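Local coordinates for protein EmGH1 (Erythrobacter marinus, PDB 5Z87) that probably hydrolyses beta-glucosidic bonds of short sugars such as cellobiose, as a glycosyl hydrolase of family 3, at residues 162-167 against 403-408; 501-506 against 535-540; 325-330 against 334-339; 41-46 against 380-385. One frame throughout, in Å; residues are numbered along the deposited sequence.

Contact 1: residues 162-167 against 403-408; sequences FEATAK and TEHKLL
The methyl group of A164 sits squarely over one face of the H405 imidazole: its CB lies 3.4 Å from the ring centroid, 15° off the ring normal, a CH-pi contact in which NE2 is the nearest ring atom. H405 reaches it because its CG stands anti to its own carbonyl carbon (chi1 -73°), which carries the ring across the gap and presents a flat side to the small residue. K167 comes at the same ring from a different direction, its long, extended chain passing the edge near the ring plane, with CD 4.4 Å from H405 NE2. The lysine ends close to E404 without touching it; a water bridges the three side chains instead, accepting from K167 NZ at 2.7 Å, giving a proton to E404 OE2 at 3.2 Å, and lying 2.9 Å from H405 NE2. The two segments belong to helix 155-171, in the TIM-barrel-type N-terminal domain, and helix 403-416, which leads into strand 418-422 at the edge of the following sheet. They run roughly antiparallel, 142° apart, with 10.7 Å between their axes, and the imidazole bridges the space to A164. ND1 bonds to E168 and NE2 to the water, which probably fixes the turn of the ring about chi2. A leucine in place of H405 would probably leave the water without one of its three partners and E168 without its imidazole mate. Beside the ring L408 fills in, its CD2 4.4 Å from A164 CB, while F162 and A166 pack against helix 201-216.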
# COMPACT_ATOMS: atom_id res chain seq x y z
N PHE A 162 -20.29 -26.13 -7.14
CA PHE A 162 -21.20 -25.08 -7.56
C PHE A 162 -22.29 -25.59 -8.49
O PHE A 162 -23.33 -24.94 -8.60
CB PHE A 162 -20.38 -23.92 -8.15
CG PHE A 162 -19.68 -23.13 -7.08
CD1 PHE A 162 -20.37 -22.19 -6.33
CD2 PHE A 162 -18.37 -23.42 -6.73
CE1 PHE A 162 -19.75 -21.50 -5.30
CE2 PHE A 162 -17.73 -22.73 -5.70
CZ PHE A 162 -18.43 -21.77 -4.99
N GLU A 163 -22.10 -26.75 -9.10
CA GLU A 163 -23.23 -27.44 -9.72
C GLU A 163 -24.26 -27.82 -8.67
O GLU A 163 -25.46 -27.57 -8.85
CB GLU A 163 -22.73 -28.67 -10.48
CG GLU A 163 -23.79 -29.43 -11.27
CD GLU A 163 -23.26 -30.75 -11.79
OE1 GLU A 163 -23.27 -31.73 -11.03
OE2 GLU A 163 -22.81 -30.80 -12.96
N ALA A 164 -23.81 -28.38 -7.54
CA ALA A 164 -24.73 -28.69 -6.45
C ALA A 164 -25.39 -27.43 -5.91
O ALA A 164 -26.60 -27.43 -5.61
CB ALA A 164 -24.01 -29.43 -5.32
N THR A 165 -24.62 -26.35 -5.78
CA THR A 165 -25.16 -25.10 -5.27
C THR A 165 -26.22 -24.53 -6.21
O THR A 165 -27.24 -24.00 -5.76
CB THR A 165 -24.03 -24.08 -5.06
OG1 THR A 165 -23.09 -24.58 -4.09
CG2 THR A 165 -24.61 -22.76 -4.58
N ALA A 166 -25.97 -24.61 -7.53
CA ALA A 166 -26.94 -24.09 -8.49
C ALA A 166 -28.26 -24.87 -8.42
O ALA A 166 -29.34 -24.26 -8.44
CB ALA A 166 -26.34 -24.14 -9.90
N LYS A 167 -28.18 -26.20 -8.32
CA LYS A 167 -29.38 -27.02 -8.17
C LYS A 167 -30.22 -26.55 -7.00
O LYS A 167 -31.44 -26.37 -7.12
CB LYS A 167 -29.00 -28.49 -7.96
CG LYS A 167 -28.59 -29.24 -9.19
CD LYS A 167 -28.15 -30.66 -8.80
CE LYS A 167 -27.56 -31.38 -10.00
NZ LYS A 167 -26.92 -32.67 -9.61
N THR A 403 -27.65 -36.27 0.90
CA THR A 403 -26.52 -37.09 1.31
C THR A 403 -25.36 -36.92 0.34
O THR A 403 -24.19 -36.83 0.75
CB THR A 403 -26.95 -38.55 1.45
OG1 THR A 403 -27.70 -38.69 2.66
CG2 THR A 403 -25.74 -39.48 1.52
N GLU A 404 -25.66 -36.84 -0.96
CA GLU A 404 -24.61 -36.61 -1.94
C GLU A 404 -23.96 -35.23 -1.76
O GLU A 404 -22.74 -35.09 -1.90
CB GLU A 404 -25.18 -36.77 -3.35
CG GLU A 404 -24.35 -36.15 -4.44
CD GLU A 404 -25.00 -36.30 -5.81
OE1 GLU A 404 -25.73 -37.30 -6.02
OE2 GLU A 404 -24.79 -35.42 -6.67
N HIS A 405 -24.76 -34.21 -1.44
CA HIS A 405 -24.19 -32.87 -1.29
C HIS A 405 -23.41 -32.73 0.01
O HIS A 405 -22.36 -32.07 0.04
CB HIS A 405 -25.29 -31.81 -1.39
CG HIS A 405 -25.83 -31.62 -2.79
ND1 HIS A 405 -26.75 -30.64 -3.12
CD2 HIS A 405 -25.56 -32.28 -3.94
CE1 HIS A 405 -27.02 -30.71 -4.41
NE2 HIS A 405 -26.31 -31.70 -4.93
N LYS A 406 -23.88 -33.36 1.09
CA LYS A 406 -23.11 -33.36 2.33
C LYS A 406 -21.80 -34.11 2.15
O LYS A 406 -20.75 -33.68 2.66
CB LYS A 406 -23.93 -33.98 3.46
CG LYS A 406 -25.09 -33.12 3.92
CD LYS A 406 -25.68 -33.60 5.26
CE LYS A 406 -26.42 -34.93 5.09
NZ LYS A 406 -27.32 -35.21 6.25
N LEU A 407 -21.81 -35.21 1.39
CA LEU A 407 -20.58 -35.96 1.19
C LEU A 407 -19.59 -35.16 0.34
O LEU A 407 -18.38 -35.15 0.64
CB LEU A 407 -20.88 -37.31 0.56
CG LEU A 407 -19.64 -38.05 0.04
CD1 LEU A 407 -18.66 -38.39 1.18
CD2 LEU A 407 -20.04 -39.29 -0.74
N LEU A 408 -20.08 -34.47 -0.69
CA LEU A 408 -19.21 -33.57 -1.44
C LEU A 408 -18.58 -32.52 -0.52
O LEU A 408 -17.38 -32.27 -0.59
CB LEU A 408 -19.99 -32.92 -2.58
CG LEU A 408 -19.20 -31.93 -3.45
CD1 LEU A 408 -17.97 -32.60 -4.05
CD2 LEU A 408 -20.09 -31.36 -4.55
O HOH W 1 -25.21 -32.35 -7.56

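Contact 2: residues 501-506 against 535-540; sequences DESVQA and NESTAR
S537, which meets S503 across this contact, belongs to an Asx turn headed by N535, in the loop that follows strand 527-533 of the C-terminal domain's sheet. At N535, OD1 folds back to take two backbone N-H groups. The one from S537 N, at 2.8 Å, comes from well above the carbonyl plane, whereas that from T538 N runs nearly along the C=O axis and is longer, at 3.2 Å. The other side-chain atom, ND2, bonds to T486, which also touches S503 and so joins the two loops a second time. E536 turns to H448 and G450. S537 then directs its CB toward S503, with OG anti to its own carbonyl carbon. T538 repays N535 by accepting from N535 N through OG1, 3.0 Å with an N-H...O angle of 157°. A539 N closes the turn on N535 O at 3.1 Å. F653 of the second subunit packs on S503, Q505 and T538, which puts both loops at the dimer interface. S503 OG, anti to its backbone N (chi1 173°), lies 3.2 Å from S537 OG and 3.3 Å from S537 CB.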
# COMPACT_ATOMS: atom_id res chain seq x y z
N ASP A 501 -26.62 -7.24 17.99
CA ASP A 501 -25.69 -7.01 19.09
C ASP A 501 -24.29 -6.87 18.49
O ASP A 501 -23.72 -7.84 17.99
CB ASP A 501 -25.74 -8.16 20.09
CG ASP A 501 -26.90 -8.03 21.07
OD1 ASP A 501 -28.06 -8.11 20.62
OD2 ASP A 501 -26.64 -7.86 22.28
N GLU A 502 -23.76 -5.65 18.51
CA GLU A 502 -22.41 -5.43 18.01
C GLU A 502 -21.43 -6.29 18.78
O GLU A 502 -21.53 -6.45 20.00
CB GLU A 502 -22.03 -3.96 18.13
CG GLU A 502 -22.76 -3.05 17.16
CD GLU A 502 -23.16 -1.74 17.81
OE1 GLU A 502 -22.49 -1.32 18.77
OE2 GLU A 502 -24.15 -1.12 17.35
N SER A 503 -20.47 -6.86 18.06
CA SER A 503 -19.54 -7.79 18.67
C SER A 503 -18.54 -7.03 19.54
O SER A 503 -18.08 -5.94 19.19
CB SER A 503 -18.82 -8.58 17.57
OG SER A 503 -17.79 -9.38 18.10
N VAL A 504 -18.23 -7.60 20.70
CA VAL A 504 -17.23 -7.06 21.62
C VAL A 504 -16.15 -8.11 21.87
O VAL A 504 -16.41 -9.31 21.85
CB VAL A 504 -17.87 -6.59 22.95
CG1 VAL A 504 -19.14 -5.81 22.68
CG2 VAL A 504 -18.19 -7.75 23.83
N GLN A 505 -14.92 -7.65 22.08
CA GLN A 505 -13.82 -8.58 22.29
C GLN A 505 -13.94 -9.26 23.65
O GLN A 505 -14.44 -8.69 24.62
CB GLN A 505 -12.48 -7.86 22.17
CG GLN A 505 -11.30 -8.80 22.00
CD GLN A 505 -10.00 -8.05 21.80
OE1 GLN A 505 -10.00 -6.84 21.60
NE2 GLN A 505 -8.88 -8.76 21.87
N ALA A 506 -13.47 -10.50 23.72
CA ALA A 506 -13.60 -11.26 24.96
C ALA A 506 -12.75 -10.65 26.07
O ALA A 506 -11.71 -10.03 25.81
CB ALA A 506 -13.20 -12.72 24.74
N ASN A 535 -12.83 -15.59 14.02
CA ASN A 535 -14.21 -15.98 13.72
C ASN A 535 -14.83 -14.93 12.81
O ASN A 535 -14.16 -13.99 12.35
CB ASN A 535 -15.02 -16.21 15.01
CG ASN A 535 -15.13 -14.98 15.88
OD1 ASN A 535 -15.08 -13.85 15.39
ND2 ASN A 535 -15.29 -15.19 17.18
N GLU A 536 -16.12 -15.10 12.57
CA GLU A 536 -16.91 -14.28 11.67
C GLU A 536 -17.13 -12.88 12.20
O GLU A 536 -17.68 -12.05 11.49
CB GLU A 536 -18.24 -14.98 11.38
CG GLU A 536 -18.10 -16.27 10.55
CD GLU A 536 -17.71 -17.52 11.36
OE1 GLU A 536 -17.64 -18.61 10.75
OE2 GLU A 536 -17.46 -17.42 12.59
N SER A 537 -16.70 -12.59 13.43
CA SER A 537 -16.67 -11.23 13.93
C SER A 537 -15.30 -10.56 13.78
O SER A 537 -15.23 -9.33 13.69
CB SER A 537 -17.08 -11.18 15.41
OG SER A 537 -18.48 -11.23 15.54
N THR A 538 -14.19 -11.31 13.75
CA THR A 538 -12.88 -10.67 13.63
C THR A 538 -12.44 -10.50 12.18
O THR A 538 -11.63 -9.61 11.90
CB THR A 538 -11.83 -11.43 14.44
OG1 THR A 538 -11.71 -12.78 13.99
CG2 THR A 538 -12.22 -11.43 15.93
N ALA A 539 -12.95 -11.33 11.27
CA ALA A 539 -12.87 -11.09 9.83
C ALA A 539 -14.31 -11.03 9.32
O ALA A 539 -15.04 -12.02 9.38
CB ALA A 539 -12.09 -12.19 9.11
N ARG A 540 -14.73 -9.85 8.88
CA ARG A 540 -16.05 -9.74 8.29
C ARG A 540 -16.08 -8.52 7.37
O ARG A 540 -15.18 -7.67 7.39
CB ARG A 540 -17.15 -9.64 9.35
CG ARG A 540 -17.22 -8.29 10.06
CD ARG A 540 -18.45 -8.20 10.94
NE ARG A 540 -19.69 -8.59 10.25
CZ ARG A 540 -20.50 -9.55 10.67
NH1 ARG A 540 -20.22 -10.23 11.78
NH2 ARG A 540 -21.60 -9.84 9.99

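Contact 3: residues 325-330 against 334-339; sequences GVAGSE and AIMGLR
The first two turns of helix 330-340 and the loop that feeds it fold together here, with V326 and A327 of the loop packed against M336 in the second turn. The methionine does most of the touching. Its CG stands anti to its carbonyl carbon, and the chain runs extended from there (chi2 -176°, chi3 -176°), so that the thioether reaches back over the loop. SD rests 3.9 Å from A327 CB and 4.1 Å from V326 CG1; beyond it the CE methyl comes within 3.9 Å of V326 O. The V326 and M336 side chains cross obliquely, and I320 of the preceding short helix touches both A327 and M336, closing the apolar patch. E330 is the first residue of the helix, and A334 N donates to E330 O at 3.0 Å, the nearly straight (169°) i to i+4 bond of the first turn; A334 CB leans on the same carbonyl oxygen. E330 turns its side chain the other way, to a salt bridge with R318. The second subunit comes close as well, its S717 packing on V326. S329 OG accepts from E332 N, while E332 OE1 bonds G328 N, one residue before the cap. This is an N-capped helix start within the TIM-barrel-type N-terminal domain, with S329 as the N-cap and the preceding loop packed back on the helix through M336.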
# COMPACT_ATOMS: atom_id res chain seq x y z
N GLY A 325 -18.57 11.72 -3.65
CA GLY A 325 -18.58 13.14 -3.96
C GLY A 325 -18.23 13.45 -5.40
O GLY A 325 -17.64 14.49 -5.69
N VAL A 326 -18.58 12.56 -6.32
CA VAL A 326 -18.29 12.76 -7.73
C VAL A 326 -19.52 13.26 -8.48
O VAL A 326 -19.40 14.17 -9.31
CB VAL A 326 -17.73 11.46 -8.35
CG1 VAL A 326 -17.71 11.53 -9.89
CG2 VAL A 326 -16.32 11.22 -7.81
N ALA A 327 -20.70 12.72 -8.19
CA ALA A 327 -21.94 13.23 -8.73
C ALA A 327 -22.49 14.34 -7.84
O ALA A 327 -22.46 14.23 -6.61
CB ALA A 327 -22.97 12.11 -8.87
N GLY A 328 -23.01 15.40 -8.46
CA GLY A 328 -23.53 16.52 -7.72
C GLY A 328 -24.87 16.27 -7.06
O GLY A 328 -25.25 17.01 -6.15
N SER A 329 -25.58 15.23 -7.48
CA SER A 329 -26.89 14.94 -6.92
C SER A 329 -27.21 13.48 -7.18
O SER A 329 -26.50 12.79 -7.92
CB SER A 329 -27.95 15.84 -7.54
OG SER A 329 -27.97 15.65 -8.95
N GLU A 330 -28.31 13.02 -6.59
CA GLU A 330 -28.76 11.66 -6.86
C GLU A 330 -29.17 11.48 -8.32
O GLU A 330 -28.85 10.47 -8.94
CB GLU A 330 -29.90 11.29 -5.92
CG GLU A 330 -29.52 11.45 -4.46
CD GLU A 330 -30.56 10.86 -3.54
OE1 GLU A 330 -31.76 11.09 -3.80
OE2 GLU A 330 -30.19 10.16 -2.57
N ALA A 334 -27.54 8.71 -10.92
CA ALA A 334 -28.24 7.78 -11.80
C ALA A 334 -27.74 7.92 -13.24
O ALA A 334 -27.46 6.92 -13.90
CB ALA A 334 -29.75 8.02 -11.71
N ILE A 335 -27.56 9.16 -13.70
CA ILE A 335 -27.15 9.39 -15.09
C ILE A 335 -25.73 8.88 -15.32
O ILE A 335 -25.45 8.22 -16.33
CB ILE A 335 -27.27 10.87 -15.47
CG1 ILE A 335 -28.74 11.30 -15.49
CG2 ILE A 335 -26.64 11.12 -16.85
CD1 ILE A 335 -28.94 12.78 -15.80
N MET A 336 -24.81 9.17 -14.40
CA MET A 336 -23.44 8.70 -14.53
C MET A 336 -23.37 7.17 -14.57
O MET A 336 -22.72 6.59 -15.44
CB MET A 336 -22.58 9.24 -13.39
CG MET A 336 -22.21 10.70 -13.55
SD MET A 336 -21.11 11.24 -12.23
CE MET A 336 -20.97 12.98 -12.63
N GLY A 337 -24.05 6.50 -13.62
CA GLY A 337 -24.02 5.04 -13.61
C GLY A 337 -24.59 4.42 -14.88
O GLY A 337 -24.01 3.48 -15.45
N LEU A 338 -25.73 4.93 -15.35
CA LEU A 338 -26.35 4.34 -16.53
C LEU A 338 -25.50 4.55 -17.78
O LEU A 338 -25.27 3.60 -18.55
CB LEU A 338 -27.76 4.92 -16.72
CG LEU A 338 -28.64 4.15 -17.69
CD1 LEU A 338 -29.05 2.84 -17.06
CD2 LEU A 338 -29.86 5.00 -18.06
N ARG A 339 -25.00 5.77 -18.00
CA ARG A 339 -24.17 6.01 -19.18
C ARG A 339 -22.84 5.30 -19.07
O ARG A 339 -22.28 4.88 -20.09
CB ARG A 339 -23.93 7.50 -19.39
CG ARG A 339 -25.13 8.38 -19.12
CD ARG A 339 -25.68 9.01 -20.36
NE ARG A 339 -24.65 9.70 -21.12
CZ ARG A 339 -24.24 10.93 -20.86
NH1 ARG A 339 -23.29 11.48 -21.62
NH2 ARG A 339 -24.77 11.60 -19.85

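Contact 4: residues 41-46 against 380-385; sequences LSPARR and KFKCGL
R46 lays its side chain over the ring of F381: CB sits above the ring centre, 3.7 Å from the centroid and 3° off the normal, a CH-pi contact. Further out, the arginine bends at chi3 (66°), bringing its guanidinium back across the rim, with CZ 3.4 Å from F381 CD1. The ring atom lies over a face of the guanidinium, but the two planes stand 45° apart, so this is a tilted overlap and not a flat stack. The charged end is held by D387 in a salt bridge, with Y222 and the carbonyl of Y36 as further partners. With an alanine at F381, R46 would probably lose the ring under its CB and guanidinium, and a gap would open toward A47 and L50 of helix 43-51. P43 packs its CB 3.9 Å from F381 CB and its CG 3.7 Å from K382 CA, while the stacked ring of F386 also borders the phenylalanine. Both helix ends are finished locally. S42 OG accepts from R45 N at 3.1 Å as the N-cap of helix 43-51, and past F381 helix 366-382 closes with G384 N bonded to F381 O and L385 N to K380 O, a Schellman motif.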
# COMPACT_ATOMS: atom_id res chain seq x y z
N LEU A 41 -35.75 -19.02 -30.94
CA LEU A 41 -34.91 -17.85 -31.18
C LEU A 41 -33.88 -17.69 -30.06
O LEU A 41 -34.04 -18.19 -28.94
CB LEU A 41 -35.76 -16.59 -31.27
CG LEU A 41 -35.96 -15.88 -32.60
CD1 LEU A 41 -36.63 -14.53 -32.35
CD2 LEU A 41 -34.65 -15.70 -33.33
N SER A 42 -32.82 -16.95 -30.38
CA SER A 42 -31.77 -16.69 -29.40
C SER A 42 -32.27 -15.69 -28.35
O SER A 42 -33.15 -14.87 -28.63
CB SER A 42 -30.52 -16.12 -30.08
OG SER A 42 -30.71 -14.75 -30.38
N PRO A 43 -31.73 -15.77 -27.13
CA PRO A 43 -32.14 -14.80 -26.08
C PRO A 43 -32.02 -13.36 -26.52
O PRO A 43 -32.90 -12.55 -26.22
CB PRO A 43 -31.19 -15.13 -24.92
CG PRO A 43 -30.94 -16.60 -25.07
CD PRO A 43 -30.93 -16.87 -26.57
N ALA A 44 -30.94 -13.03 -27.22
CA ALA A 44 -30.73 -11.66 -27.68
C ALA A 44 -31.82 -11.23 -28.66
O ALA A 44 -32.34 -10.12 -28.59
CB ALA A 44 -29.34 -11.54 -28.32
N ARG A 45 -32.19 -12.12 -29.59
CA ARG A 45 -33.21 -11.76 -30.56
C ARG A 45 -34.59 -11.69 -29.91
O ARG A 45 -35.38 -10.80 -30.22
CB ARG A 45 -33.17 -12.73 -31.74
CG ARG A 45 -31.89 -12.50 -32.57
CD ARG A 45 -31.69 -13.51 -33.68
NE ARG A 45 -32.62 -13.31 -34.79
CZ ARG A 45 -32.76 -14.14 -35.81
NH1 ARG A 45 -32.01 -15.24 -35.88
NH2 ARG A 45 -33.64 -13.88 -36.77
N ARG A 46 -34.87 -12.58 -28.95
CA ARG A 46 -36.14 -12.47 -28.23
C ARG A 46 -36.19 -11.19 -27.42
O ARG A 46 -37.25 -10.57 -27.30
CB ARG A 46 -36.37 -13.70 -27.35
CG ARG A 46 -36.48 -15.00 -28.14
CD ARG A 46 -36.56 -16.22 -27.24
NE ARG A 46 -37.79 -16.21 -26.47
CZ ARG A 46 -38.12 -17.14 -25.57
NH1 ARG A 46 -37.29 -18.15 -25.32
NH2 ARG A 46 -39.27 -17.04 -24.91
N LYS A 380 -32.73 -12.65 -18.95
CA LYS A 380 -33.90 -13.38 -18.46
C LYS A 380 -34.31 -14.48 -19.44
O LYS A 380 -34.59 -15.62 -19.03
CB LYS A 380 -35.05 -12.41 -18.21
CG LYS A 380 -34.78 -11.45 -17.08
CD LYS A 380 -35.95 -10.52 -16.80
CE LYS A 380 -35.79 -9.93 -15.38
NZ LYS A 380 -36.85 -8.94 -15.01
N PHE A 381 -34.33 -14.19 -20.74
CA PHE A 381 -34.62 -15.23 -21.72
C PHE A 381 -33.61 -16.37 -21.61
O PHE A 381 -34.00 -17.54 -21.51
CB PHE A 381 -34.64 -14.63 -23.13
CG PHE A 381 -35.93 -13.90 -23.47
CD1 PHE A 381 -37.14 -14.60 -23.57
CD2 PHE A 381 -35.94 -12.53 -23.68
CE1 PHE A 381 -38.33 -13.93 -23.87
CE2 PHE A 381 -37.13 -11.85 -23.99
CZ PHE A 381 -38.33 -12.56 -24.08
N LYS A 382 -32.32 -16.04 -21.56
CA LYS A 382 -31.26 -17.05 -21.46
C LYS A 382 -31.43 -17.93 -20.22
O LYS A 382 -31.16 -19.14 -20.27
CB LYS A 382 -29.89 -16.36 -21.44
CG LYS A 382 -28.71 -17.35 -21.37
CD LYS A 382 -27.39 -16.76 -21.93
CE LYS A 382 -26.28 -17.80 -21.92
NZ LYS A 382 -24.97 -17.28 -22.43
N CYS A 383 -31.86 -17.35 -19.10
CA CYS A 383 -32.07 -18.13 -17.89
C CYS A 383 -33.40 -18.86 -17.87
O CYS A 383 -33.70 -19.53 -16.88
CB CYS A 383 -31.96 -17.24 -16.65
SG CYS A 383 -30.27 -16.58 -16.46
N GLY A 384 -34.21 -18.73 -18.93
CA GLY A 384 -35.45 -19.46 -19.02
C GLY A 384 -36.60 -18.92 -18.21
O GLY A 384 -37.59 -19.64 -18.01
N LEU A 385 -36.52 -17.68 -17.71
CA LEU A 385 -37.59 -17.17 -16.85
C LEU A 385 -38.93 -17.18 -17.57
O LEU A 385 -39.97 -17.33 -16.92
CB LEU A 385 -37.30 -15.74 -16.37
CG LEU A 385 -35.97 -15.36 -15.69
CD1 LEU A 385 -36.22 -14.24 -14.71
CD2 LEU A 385 -35.32 -16.53 -15.01

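Overall arrangement
Contacts 1, 3 and 4 involve the TIM-barrel-type N-terminal region or its flanks, while contact 2 lies in the C-terminal domain. Along the chain contact 4 opens first, and its segments alternate with those of contact 1; contact 3 is nested inside both loops, and contact 2 follows after all have closed. Contacts 1 and 4 are nearest, centres 27 Å apart, and contacts 2 and 4 farthest, 44 Å apart and on opposite sides of the chain's centre. Helix 366-382, which carries one side of contact 4, also packs against helix 330-340 of contact 3. Contact 1 ties the barrel region to the helix entering the next domain, while contacts 2 and 3 both touch the second subunit.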